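Local coordinates for protein autolysin E (Staphylococcus aureus, PDB 4PI8) that probably hydrolyses glycosidic bonds of the cell-wall peptidoglycan as a bacterial autolysin, here trapped as a catalytic mutant with a NAG-NAM disaccharide bound, at residues D12-M17 / K43-S48; K21-T26 / N188-Q193; K165-E170 / H192-D197. The protein carries 1 engineered substitution. All blocks are in the same frame, centred on the assembly; numbering follows the deposited sequence.

Contact 1 (D12-M17 / K43-S48)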
loop_
_atom_site.group_PDB
_atom_site.type_symbol
_atom_site.label_atom_id
_atom_site.label_comp_id
_atom_site.label_asym_id
_atom_site.label_seq_id
_atom_site.Cartn_x
_atom_site.Cartn_y
_atom_site.Cartn_z
ATOM N N ASP A 12 -6.967 15.734 17.902
ATOM C CA ASP A 12 -6.211 15.477 19.111
ATOM C C ASP A 12 -6.484 14.101 19.741
ATOM O O ASP A 12 -5.582 13.458 20.244
ATOM C CB ASP A 12 -6.439 16.590 20.178
ATOM C CG ASP A 12 -5.784 17.912 19.791
ATOM O OD1 ASP A 12 -4.901 17.935 18.919
ATOM O OD2 ASP A 12 -6.183 18.954 20.366
ATOM N N GLU A 13 -7.751 13.681 19.650
ATOM C CA GLU A 13 -8.141 12.348 20.148
ATOM C C GLU A 13 -7.430 11.258 19.313
ATOM O O GLU A 13 -6.839 10.342 19.862
ATOM C CB GLU A 13 -9.649 12.174 20.061
ATOM C CG GLU A 13 -10.479 12.840 21.195
ATOM C CD GLU A 13 -11.942 13.032 20.862
ATOM O OE1 GLU A 13 -12.463 12.805 19.734
ATOM O OE2 GLU A 13 -12.642 13.544 21.794
ATOM N N ALA A 14 -7.442 11.462 17.990
ATOM C CA ALA A 14 -6.768 10.504 17.112
ATOM C C ALA A 14 -5.263 10.407 17.344
ATOM O O ALA A 14 -4.671 9.343 17.391
ATOM C CB ALA A 14 -7.069 10.839 15.665
ATOM N N VAL A 15 -4.621 11.565 17.555
ATOM C CA VAL A 15 -3.207 11.580 17.839
ATOM C C VAL A 15 -2.889 10.764 19.090
ATOM O O VAL A 15 -1.968 9.958 19.123
ATOM C CB VAL A 15 -2.663 13.009 17.998
ATOM C CG1 VAL A 15 -1.254 12.981 18.568
ATOM C CG2 VAL A 15 -2.749 13.759 16.694
ATOM N N SER A 16 -3.680 10.973 20.153
ATOM C CA SER A 16 -3.439 10.244 21.405
ATOM C C SER A 16 -3.530 8.728 21.191
ATOM O O SER A 16 -2.798 7.947 21.747
ATOM C CB SER A 16 -4.441 10.656 22.469
ATOM O OG SER A 16 -4.219 11.990 22.870
ATOM N N MET A 17 -4.510 8.331 20.378
ATOM C CA MET A 17 -4.689 6.904 20.052
ATOM C C MET A 17 -3.472 6.355 19.273
ATOM O O MET A 17 -3.006 5.324 19.584
ATOM C CB MET A 17 -6.006 6.732 19.300
ATOM C CG MET A 17 -7.222 7.000 20.173
ATOM S SD MET A 17 -8.793 7.199 19.345
ATOM C CE MET A 17 -9.183 5.535 18.996
ATOM N N LYS A 43 3.116 14.917 13.637
ATOM C CA LYS A 43 3.409 15.703 12.459
ATOM C C LYS A 43 2.975 14.960 11.155
ATOM O O LYS A 43 2.367 15.521 10.250
ATOM C CB LYS A 43 4.922 16.028 12.411
ATOM C CG LYS A 43 5.307 16.842 11.182
ATOM C CD LYS A 43 6.796 17.130 11.061
ATOM C CE LYS A 43 7.097 17.490 9.612
ATOM N NZ LYS A 43 8.479 18.008 9.429
ATOM N N ALA A 44 3.309 13.679 11.157
ATOM C CA ALA A 44 3.095 12.795 9.990
ATOM C C ALA A 44 1.621 12.641 9.648
ATOM O O ALA A 44 1.243 12.610 8.477
ATOM C CB ALA A 44 3.710 11.435 10.192
ATOM N N MET A 45 0.759 12.634 10.671
ATOM C CA MET A 45 -0.669 12.460 10.468
ATOM C C MET A 45 -1.410 13.772 10.258
ATOM O O MET A 45 -2.607 13.801 9.945
ATOM C CB MET A 45 -1.300 11.537 11.561
ATOM C CG MET A 45 -1.198 12.147 12.908
ATOM S SD MET A 45 -1.751 11.046 14.221
ATOM C CE MET A 45 -3.500 11.163 13.980
ATOM N N THR A 46 -0.718 14.918 10.382
ATOM C CA THR A 46 -1.352 16.203 10.148
ATOM C C THR A 46 -1.800 16.360 8.704
ATOM O O THR A 46 -1.075 15.996 7.770
ATOM C CB THR A 46 -0.405 17.366 10.588
ATOM O OG1 THR A 46 -0.063 17.187 11.964
ATOM C CG2 THR A 46 -1.043 18.665 10.422
ATOM N N ILE A 47 -2.992 16.866 8.528
ATOM C CA ILE A 47 -3.561 17.014 7.205
ATOM C C ILE A 47 -3.001 18.283 6.613
ATOM O O ILE A 47 -3.164 19.350 7.200
ATOM C CB ILE A 47 -5.091 17.201 7.185
ATOM C CG1 ILE A 47 -5.868 16.114 7.948
ATOM C CG2 ILE A 47 -5.571 17.306 5.750
ATOM C CD1 ILE A 47 -5.853 14.754 7.308
ATOM N N SER A 48 -2.407 18.157 5.436
ATOM C CA SER A 48 -1.822 19.296 4.778
ATOM C C SER A 48 -2.195 19.243 3.301
ATOM O O SER A 48 -1.699 18.378 2.565
ATOM C CB SER A 48 -0.314 19.289 4.992
ATOM O OG SER A 48 0.078 20.502 5.605
#
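Met45, on helix 38-45, reaches onto helix 11-18 and touches it with the last two atoms of its side chain. Its SD lies 3.8 Å from CG2 of Val15, the branch that stands beside the backbone N, and the two side chains meet at a slant. The methyl CE goes further, close to the helix backbone: it comes within 3.8 Å of Val15 N and 4.0 Å of Ala14 CB. CE thus rests against the main chain of the helix as well as on its side chains, and the side chains meet by apolar contact, with no hydrogen bond across the pair. Met45 gets there because CG is placed between its own N and carbonyl carbon (chi1 64°), while a bend at the thioether (chi3 -75°) folds CE down onto Val15 N. This is plain helix-to-helix packing near one end of the molecule, joining the N-terminal helix to the helix that follows the 26-29/32-35 hairpin. Outside the pair, Phe11 and Gln18 of helix 11-18 and Trp184 of helix 179-184 also touch the methionine side chain, and Tyr180 OH is hydrogen-bonded to Met45 O, linking this residue to helix 179-184 through its backbone as well. Ala14 additionally packs on Pro189 and Tyr227.

Contact 2 (K21-T26 / N188-Q193). With NAG (2-acetamido-2-deoxy-beta-D-glucopyranose), chain B; AMU (N-acetyl-beta-muramic acid), chain C.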
loop_
_atom_site.group_PDB
_atom_site.type_symbol
_atom_site.label_atom_id
_atom_site.label_comp_id
_atom_site.label_asym_id
_atom_site.label_seq_id
_atom_site.Cartn_x
_atom_site.Cartn_y
_atom_site.Cartn_z
ATOM N N LYS A 21 -0.138 2.814 23.784
ATOM C CA LYS A 21 0.846 1.823 24.218
ATOM C C LYS A 21 1.076 0.700 23.235
ATOM O O LYS A 21 0.154 0.018 22.812
ATOM C CB LYS A 21 0.471 1.210 25.590
ATOM C CG LYS A 21 1.537 0.248 26.093
ATOM C CD LYS A 21 1.135 -0.289 27.461
ATOM C CE LYS A 21 2.177 -1.230 27.979
ATOM N NZ LYS A 21 3.454 -0.506 28.276
ATOM N N GLY A 22 2.357 0.475 22.912
ATOM C CA GLY A 22 2.741 -0.626 22.059
ATOM C C GLY A 22 2.503 -0.514 20.566
ATOM O O GLY A 22 2.813 -1.464 19.836
ATOM N N ILE A 23 1.895 0.577 20.126
ATOM C CA ILE A 23 1.522 0.718 18.684
ATOM C C ILE A 23 2.826 1.034 17.930
ATOM O O ILE A 23 3.487 2.016 18.272
ATOM C CB ILE A 23 0.472 1.768 18.498
ATOM C CG1 ILE A 23 -0.849 1.316 19.171
ATOM C CG2 ILE A 23 0.279 2.082 17.010
ATOM C CD1 ILE A 23 -1.808 2.446 19.414
ATOM N N VAL A 24 3.103 0.247 16.915
ATOM C CA VAL A 24 4.376 0.388 16.166
ATOM C C VAL A 24 4.243 1.484 15.114
ATOM O O VAL A 24 3.369 1.393 14.250
ATOM C CB VAL A 24 4.788 -0.936 15.538
ATOM C CG1 VAL A 24 6.074 -0.756 14.712
ATOM C CG2 VAL A 24 4.965 -2.006 16.630
ATOM N N GLN A 25 5.062 2.514 15.228
ATOM C CA GLN A 25 5.077 3.638 14.300
ATOM C C GLN A 25 6.552 3.869 14.025
ATOM O O GLN A 25 7.293 4.104 14.966
ATOM C CB GLN A 25 4.490 4.913 14.871
ATOM C CG GLN A 25 3.087 4.702 15.517
ATOM C CD GLN A 25 1.922 4.883 14.584
ATOM O OE1 GLN A 25 2.047 4.777 13.367
ATOM N NE2 GLN A 25 0.745 5.111 15.126
ATOM N N THR A 26 6.977 3.757 12.760
ATOM C CA THR A 26 8.409 3.757 12.431
ATOM C C THR A 26 8.751 4.854 11.430
ATOM O O THR A 26 7.891 5.450 10.754
ATOM C CB THR A 26 8.824 2.418 11.870
ATOM O OG1 THR A 26 8.081 2.137 10.677
ATOM C CG2 THR A 26 8.601 1.282 12.852
ATOM N N ASN A 188 -11.477 5.004 12.718
ATOM C CA ASN A 188 -11.153 4.136 13.868
ATOM C C ASN A 188 -9.630 4.165 14.100
ATOM O O ASN A 188 -8.912 3.235 13.767
ATOM C CB ASN A 188 -11.643 2.703 13.706
ATOM C CG ASN A 188 -13.151 2.598 13.767
ATOM O OD1 ASN A 188 -13.863 2.482 12.719
ATOM N ND2 ASN A 188 -13.660 2.691 14.933
ATOM N N PRO A 189 -9.138 5.254 14.668
ATOM C CA PRO A 189 -7.698 5.476 14.727
ATOM C C PRO A 189 -6.934 4.367 15.409
ATOM O O PRO A 189 -7.367 3.813 16.436
ATOM C CB PRO A 189 -7.585 6.819 15.494
ATOM C CG PRO A 189 -8.809 7.520 15.178
ATOM C CD PRO A 189 -9.879 6.450 15.127
ATOM N N ALA A 190 -5.781 4.019 14.866
ATOM C CA ALA A 190 -4.839 3.075 15.400
ATOM C C ALA A 190 -5.235 1.629 15.234
ATOM O O ALA A 190 -4.543 0.725 15.783
ATOM C CB ALA A 190 -4.420 3.399 16.861
ATOM N N GLN A 191 -6.301 1.319 14.508
ATOM C CA GLN A 191 -6.680 -0.009 14.143
ATOM C C GLN A 191 -6.584 -0.120 12.651
ATOM O O GLN A 191 -6.910 0.795 11.911
ATOM C CB GLN A 191 -8.217 -0.272 14.462
ATOM C CG GLN A 191 -8.474 -0.226 15.920
ATOM C CD GLN A 191 -9.824 -0.791 16.222
ATOM O OE1 GLN A 191 -10.742 -0.071 16.606
ATOM N NE2 GLN A 191 -9.969 -2.057 16.000
ATOM N N HIS A 192 -6.350 -1.349 12.211
ATOM C CA HIS A 192 -6.444 -1.722 10.801
ATOM C C HIS A 192 -5.681 -0.736 9.920
ATOM O O HIS A 192 -6.241 -0.279 8.886
ATOM C CB HIS A 192 -7.895 -1.913 10.341
ATOM C CG HIS A 192 -7.968 -2.791 9.141
ATOM N ND1 HIS A 192 -8.206 -2.298 7.866
ATOM C CD2 HIS A 192 -7.651 -4.102 8.982
ATOM C CE1 HIS A 192 -8.090 -3.282 6.994
ATOM N NE2 HIS A 192 -7.742 -4.386 7.631
ATOM N N GLN A 193 -4.435 -0.525 10.230
ATOM C CA GLN A 193 -3.563 0.409 9.440
ATOM C C GLN A 193 -2.583 -0.394 8.631
ATOM O O GLN A 193 -1.997 -1.381 9.046
ATOM C CB GLN A 193 -2.891 1.369 10.391
ATOM C CG GLN A 193 -3.948 2.296 10.978
ATOM C CD GLN A 193 -3.548 3.377 11.979
ATOM O OE1 GLN A 193 -4.410 4.179 12.301
ATOM N NE2 GLN A 193 -2.352 3.362 12.475
HETATM C C1 NAG B . -1.222 -4.826 12.981
HETATM C C2 NAG B . -2.252 -4.004 13.765
HETATM C C3 NAG B . -2.617 -4.781 15.042
HETATM C C4 NAG B . -3.032 -6.161 14.634
HETATM C C5 NAG B . -2.002 -6.860 13.762
HETATM C C6 NAG B . -2.595 -8.127 13.223
HETATM C C7 NAG B . -2.393 -1.519 13.530
HETATM C C8 NAG B . -1.868 -0.222 14.011
HETATM N N2 NAG B . -1.866 -2.627 14.082
HETATM O O3 NAG B . -3.706 -4.125 15.673
HETATM O O4 NAG B . -3.160 -6.963 15.804
HETATM O O5 NAG B . -1.757 -6.068 12.599
HETATM O O6 NAG B . -1.494 -8.771 12.579
HETATM O O7 NAG B . -3.276 -1.589 12.666
HETATM C C1 AMU C . 1.746 -3.874 8.773
HETATM C C2 AMU C . 0.582 -4.796 8.553
HETATM C C3 AMU C . -0.537 -4.481 9.559
HETATM C C4 AMU C . 0.062 -4.529 10.984
HETATM C C5 AMU C . 1.318 -3.708 11.039
HETATM C C6 AMU C . 1.962 -3.760 12.426
HETATM C C7 AMU C . -0.450 -5.645 6.442
HETATM C C8 AMU C . -1.085 -5.216 5.138
HETATM C C9 AMU C . -2.810 -4.821 8.834
HETATM C C10 AMU C . -3.536 -5.873 8.089
HETATM C C11 AMU C . -3.684 -4.196 9.918
HETATM O O1 AMU C . 2.814 -4.177 7.889
HETATM O O3 AMU C . -1.636 -5.378 9.433
HETATM O O4 AMU C . -0.983 -4.029 11.835
HETATM O O5 AMU C . 2.245 -4.162 10.085
HETATM O O6 AMU C . 3.052 -2.842 12.565
HETATM O O7 AMU C . -0.286 -6.816 6.708
HETATM O O10 AMU C . -4.264 -5.560 7.101
HETATM O O11 AMU C . -3.451 -7.100 8.499
HETATM N N2 AMU C . 0.014 -4.651 7.189
#
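Ile23 and Ala190 make the tight part of this contact, CD1 of the isoleucine resting 3.8 Å from the alanine CB. Ala190 occupies the third position of a type II turn running from Asn188 to Gln191, where the backbone takes a positive phi (76°), and that twist presents its methyl to the isoleucine. The turn's own closing bond, Gln191 N to Asn188 O, is weak, but a side chain braces it: Ala190 N donates to Gln193 OE1 at 2.9 Å, from above the plane of the amide carbonyl. The same oxygen is bonded to Gln18 NE2, so two N-H groups grip it. Gln25 closes the buried side. Its NE2 lies 4.4 Å from NE2 of Gln193, and Gln18 of helix 11-18 joins the two amides by receiving from Gln25 NE2 at its OE1; Gln25 OE1 is turned to Arg183 instead.

Towards the glycan cleft the two loops separate, and sugar lies between them. On the 21-26 side the approach is slack, with Val24 CB 3.9 Å from O6 of the N-acetylmuramic acid. The 188-193 side is far closer: Gln193 N gives a nearly straight bond (169°) to the acetamido oxygen O7 of NAG at 2.9 Å, and the acetamido methyl C8 sits 3.3 Å from Ala190 O and 3.9 Å from Gln193 NE2. The acetamido group is therefore read largely by main-chain atoms, whose positions the braced turn probably helps to set. Such chemistry probably favours 2-acetamido sugars at this site.

Contact 3 (K165-E170 / H192-D197). With AMU (N-acetyl-beta-muramic acid), chain C; NAG (2-acetamido-2-deoxy-beta-D-glucopyranose), chain B; SO4 (sulfate ion), chain N.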
loop_
_atom_site.group_PDB
_atom_site.type_symbol
_atom_site.label_atom_id
_atom_site.label_comp_id
_atom_site.label_asym_id
_atom_site.label_seq_id
_atom_site.Cartn_x
_atom_site.Cartn_y
_atom_site.Cartn_z
ATOM N N LYS A 165 -6.756 -8.117 -4.747
ATOM C CA LYS A 165 -7.940 -8.670 -4.132
ATOM C C LYS A 165 -8.000 -8.344 -2.624
ATOM O O LYS A 165 -9.056 -7.935 -2.107
ATOM C CB LYS A 165 -7.974 -10.187 -4.318
ATOM C CG LYS A 165 -9.228 -10.843 -3.750
ATOM C CD LYS A 165 -9.202 -12.388 -3.885
ATOM C CE LYS A 165 -10.482 -12.949 -3.273
ATOM N NZ LYS A 165 -10.424 -14.449 -3.317
ATOM N N PHE A 166 -6.860 -8.512 -1.964
ATOM C CA PHE A 166 -6.733 -8.199 -0.531
ATOM C C PHE A 166 -7.020 -6.696 -0.282
ATOM O O PHE A 166 -7.827 -6.319 0.610
ATOM C CB PHE A 166 -5.381 -8.550 -0.049
ATOM C CG PHE A 166 -5.092 -8.101 1.384
ATOM C CD1 PHE A 166 -5.479 -8.880 2.459
ATOM C CD2 PHE A 166 -4.454 -6.913 1.635
ATOM C CE1 PHE A 166 -5.181 -8.471 3.773
ATOM C CE2 PHE A 166 -4.174 -6.520 2.928
ATOM C CZ PHE A 166 -4.547 -7.309 3.982
ATOM N N ILE A 167 -6.396 -5.782 -1.061
ATOM C CA ILE A 167 -6.609 -4.358 -0.853
ATOM C C ILE A 167 -8.060 -3.991 -1.031
ATOM O O ILE A 167 -8.672 -3.300 -0.222
ATOM C CB ILE A 167 -5.657 -3.573 -1.774
ATOM C CG1 ILE A 167 -4.194 -3.803 -1.374
ATOM C CG2 ILE A 167 -6.020 -2.090 -1.771
ATOM C CD1 ILE A 167 -3.188 -3.560 -2.437
ATOM N N ARG A 168 -8.677 -4.503 -2.091
ATOM C CA ARG A 168 -10.073 -4.255 -2.310
ATOM C C ARG A 168 -10.933 -4.791 -1.153
ATOM O O ARG A 168 -11.795 -4.083 -0.624
ATOM C CB ARG A 168 -10.530 -4.868 -3.667
ATOM C CG ARG A 168 -12.045 -5.074 -3.862
ATOM C CD ARG A 168 -12.926 -3.862 -3.672
ATOM N NE ARG A 168 -12.723 -2.817 -4.646
ATOM C CZ ARG A 168 -13.328 -1.670 -4.638
ATOM N NH1 ARG A 168 -13.126 -0.732 -5.516
ATOM N NH2 ARG A 168 -14.226 -1.462 -3.650
ATOM N N ASN A 169 -10.750 -6.068 -0.849
ATOM C CA ASN A 169 -11.680 -6.734 0.113
ATOM C C ASN A 169 -11.461 -6.283 1.512
ATOM O O ASN A 169 -12.448 -6.203 2.259
ATOM C CB ASN A 169 -11.545 -8.227 0.009
ATOM C CG ASN A 169 -12.214 -8.778 -1.227
ATOM O OD1 ASN A 169 -13.062 -8.158 -1.785
ATOM N ND2 ASN A 169 -11.805 -9.953 -1.630
ATOM N N GLU A 170 -10.230 -5.983 1.905
ATOM C CA GLU A 170 -9.965 -5.663 3.303
ATOM C C GLU A 170 -9.865 -4.184 3.620
ATOM O O GLU A 170 -10.130 -3.786 4.742
ATOM C CB GLU A 170 -8.709 -6.350 3.812
ATOM C CG GLU A 170 -8.785 -7.853 3.560
ATOM C CD GLU A 170 -10.008 -8.511 4.169
ATOM O OE1 GLU A 170 -10.380 -8.145 5.322
ATOM O OE2 GLU A 170 -10.575 -9.392 3.467
ATOM N N HIS A 192 -6.350 -1.349 12.211
ATOM C CA HIS A 192 -6.444 -1.722 10.801
ATOM C C HIS A 192 -5.681 -0.736 9.920
ATOM O O HIS A 192 -6.241 -0.279 8.886
ATOM C CB HIS A 192 -7.895 -1.913 10.341
ATOM C CG HIS A 192 -7.968 -2.791 9.141
ATOM N ND1 HIS A 192 -8.206 -2.298 7.866
ATOM C CD2 HIS A 192 -7.651 -4.102 8.982
ATOM C CE1 HIS A 192 -8.090 -3.282 6.994
ATOM N NE2 HIS A 192 -7.742 -4.386 7.631
ATOM N N GLN A 193 -4.435 -0.525 10.230
ATOM C CA GLN A 193 -3.563 0.409 9.440
ATOM C C GLN A 193 -2.583 -0.394 8.631
ATOM O O GLN A 193 -1.997 -1.381 9.046
ATOM C CB GLN A 193 -2.891 1.369 10.391
ATOM C CG GLN A 193 -3.948 2.296 10.978
ATOM C CD GLN A 193 -3.548 3.377 11.979
ATOM O OE1 GLN A 193 -4.410 4.179 12.301
ATOM N NE2 GLN A 193 -2.352 3.362 12.475
ATOM N N TYR A 194 -2.347 0.099 7.399
ATOM C CA TYR A 194 -1.644 -0.754 6.424
ATOM C C TYR A 194 -0.205 -0.912 6.745
ATOM O O TYR A 194 0.398 -1.950 6.392
ATOM C CB TYR A 194 -1.845 -0.179 5.008
ATOM C CG TYR A 194 -1.655 -1.258 3.914
ATOM C CD1 TYR A 194 -0.358 -1.617 3.503
ATOM C CD2 TYR A 194 -2.708 -1.879 3.355
ATOM C CE1 TYR A 194 -0.201 -2.655 2.607
ATOM C CE2 TYR A 194 -2.530 -2.936 2.441
ATOM C CZ TYR A 194 -1.273 -3.278 2.104
ATOM O OH TYR A 194 -1.141 -4.327 1.150
ATOM N N ALA A 195 0.433 0.105 7.328
ATOM C CA ALA A 195 1.849 0.094 7.516
ATOM C C ALA A 195 2.244 0.837 8.763
ATOM O O ALA A 195 1.465 1.698 9.215
ATOM C CB ALA A 195 2.499 0.713 6.304
ATOM N N SER A 196 3.439 0.525 9.305
ATOM C CA SER A 196 3.997 1.302 10.426
ATOM C C SER A 196 4.816 2.478 10.025
ATOM O O SER A 196 4.957 3.416 10.773
ATOM C CB SER A 196 4.778 0.382 11.360
ATOM O OG SER A 196 5.936 -0.130 10.725
ATOM N N ASP A 197 5.375 2.459 8.799
ATOM C CA ASP A 197 6.174 3.572 8.329
ATOM C C ASP A 197 5.292 4.836 8.285
ATOM O O ASP A 197 4.338 4.892 7.522
ATOM C CB ASP A 197 6.749 3.224 6.949
ATOM C CG ASP A 197 7.584 4.310 6.350
ATOM O OD1 ASP A 197 7.796 5.409 6.867
ATOM O OD2 ASP A 197 7.996 4.006 5.186
HETATM C C1 AMU C . 1.746 -3.874 8.773
HETATM C C2 AMU C . 0.582 -4.796 8.553
HETATM C C3 AMU C . -0.537 -4.481 9.559
HETATM C C4 AMU C . 0.062 -4.529 10.984
HETATM C C5 AMU C . 1.318 -3.708 11.039
HETATM C C6 AMU C . 1.962 -3.760 12.426
HETATM C C7 AMU C . -0.450 -5.645 6.442
HETATM C C8 AMU C . -1.085 -5.216 5.138
HETATM C C9 AMU C . -2.810 -4.821 8.834
HETATM C C10 AMU C . -3.536 -5.873 8.089
HETATM C C11 AMU C . -3.684 -4.196 9.918
HETATM O O1 AMU C . 2.814 -4.177 7.889
HETATM O O3 AMU C . -1.636 -5.378 9.433
HETATM O O4 AMU C . -0.983 -4.029 11.835
HETATM O O5 AMU C . 2.245 -4.162 10.085
HETATM O O6 AMU C . 3.052 -2.842 12.565
HETATM O O7 AMU C . -0.286 -6.816 6.708
HETATM O O10 AMU C . -4.264 -5.560 7.101
HETATM O O11 AMU C . -3.451 -7.100 8.499
HETATM N N2 AMU C . 0.014 -4.651 7.189
HETATM C C1 NAG B . -1.222 -4.826 12.981
HETATM C C2 NAG B . -2.252 -4.004 13.765
HETATM C C3 NAG B . -2.617 -4.781 15.042
HETATM C C4 NAG B . -3.032 -6.161 14.634
HETATM C C5 NAG B . -2.002 -6.860 13.762
HETATM C C6 NAG B . -2.595 -8.127 13.223
HETATM C C7 NAG B . -2.393 -1.519 13.530
HETATM C C8 NAG B . -1.868 -0.222 14.011
HETATM N N2 NAG B . -1.866 -2.627 14.082
HETATM O O3 NAG B . -3.706 -4.125 15.673
HETATM O O4 NAG B . -3.160 -6.963 15.804
HETATM O O5 NAG B . -1.757 -6.068 12.599
HETATM O O6 NAG B . -1.494 -8.771 12.579
HETATM O O7 NAG B . -3.276 -1.589 12.666
HETATM S S SO4 N . 5.489 -1.652 7.322
HETATM O O1 SO4 N . 5.100 -2.053 5.939
HETATM O O2 SO4 N . 4.467 -2.087 8.238
HETATM O O3 SO4 N . 5.871 -0.210 7.336
HETATM O O4 SO4 N . 6.716 -2.448 7.733
#
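Phe166 meets Tyr194 edge-on from the phenylalanine's side: Tyr194 CE2 lies in the plane of the Phe166 ring, 4.0 Å from its CE2. With CG opposite the backbone N (chi1 173°), the phenylalanine ring is carried out from the helix to the sugar, where CZ stands 3.6 Å from O10 of the N-acetylmuramic acid lactyl carboxylate. One turn on in the helix, Glu170 CB lies over the rim of one ring face.

Ile167 comes next and uses CG1, which approaches Tyr194 OH to 4.0 Å, the two side chains crossing at about a right angle. Met182 and three residues of helix 98-108 (Tyr100, Leu101, His104) also touch Ile167. The tyrosine, its OH bonded to Phe131 O, offers a ring face to the ligand: the N-acetylmuramic acid acetyl methyl C8 sits 3.6 Å above the centre of the Tyr194 ring, a CH-pi arrangement, while the acetamido N2 donates to Tyr194 O at 2.8 Å (162°). In this lysozyme-clan enzyme, helix 156-172 and the loop before helix 200-215 thus form adjoining parts of the glycan cleft.

Further along, at the close of the wider pi-type turn 167-170, Glu170 ends the contact. Its carbonyl O comes within 3.1 Å of His192 CE1, obliquely to the ring. The imidazole is stacked on Tyr171 and bonded through ND1 to Gln176, which leaves NE2 on the ligand side, 3.7 Å from O10 of the N-acetylmuramic acid. Beyond Tyr194, Ser196 N and Asp197 N both donate to a sulfate ion, probably from the crystallisation liquor, with Ser196 N 3.0 Å from sulfate O2.

Overall arrangement
The three contacts run from the periphery of the molecule into its sugar-binding cleft. The centre of contact 1 lies 12 Å from that of contact 2, which is 13 Å from that of contact 3; the centres of contacts 1 and 3 are 19 Å apart, and their nearest atoms about 7 Å. Along the chain the segments of contacts 1 and 2 interleave, while contact 1 closes before contact 3 opens. Contacts 2 and 3 share His192 and Gln193 in the loop before helix 200-215, and both touch NAG and the N-acetylmuramic acid. Met17 of contact 1 packs on Ile23 and Ala190, so the N-terminal helix backs the loops that, with helix 156-172, line part of the disaccharide site.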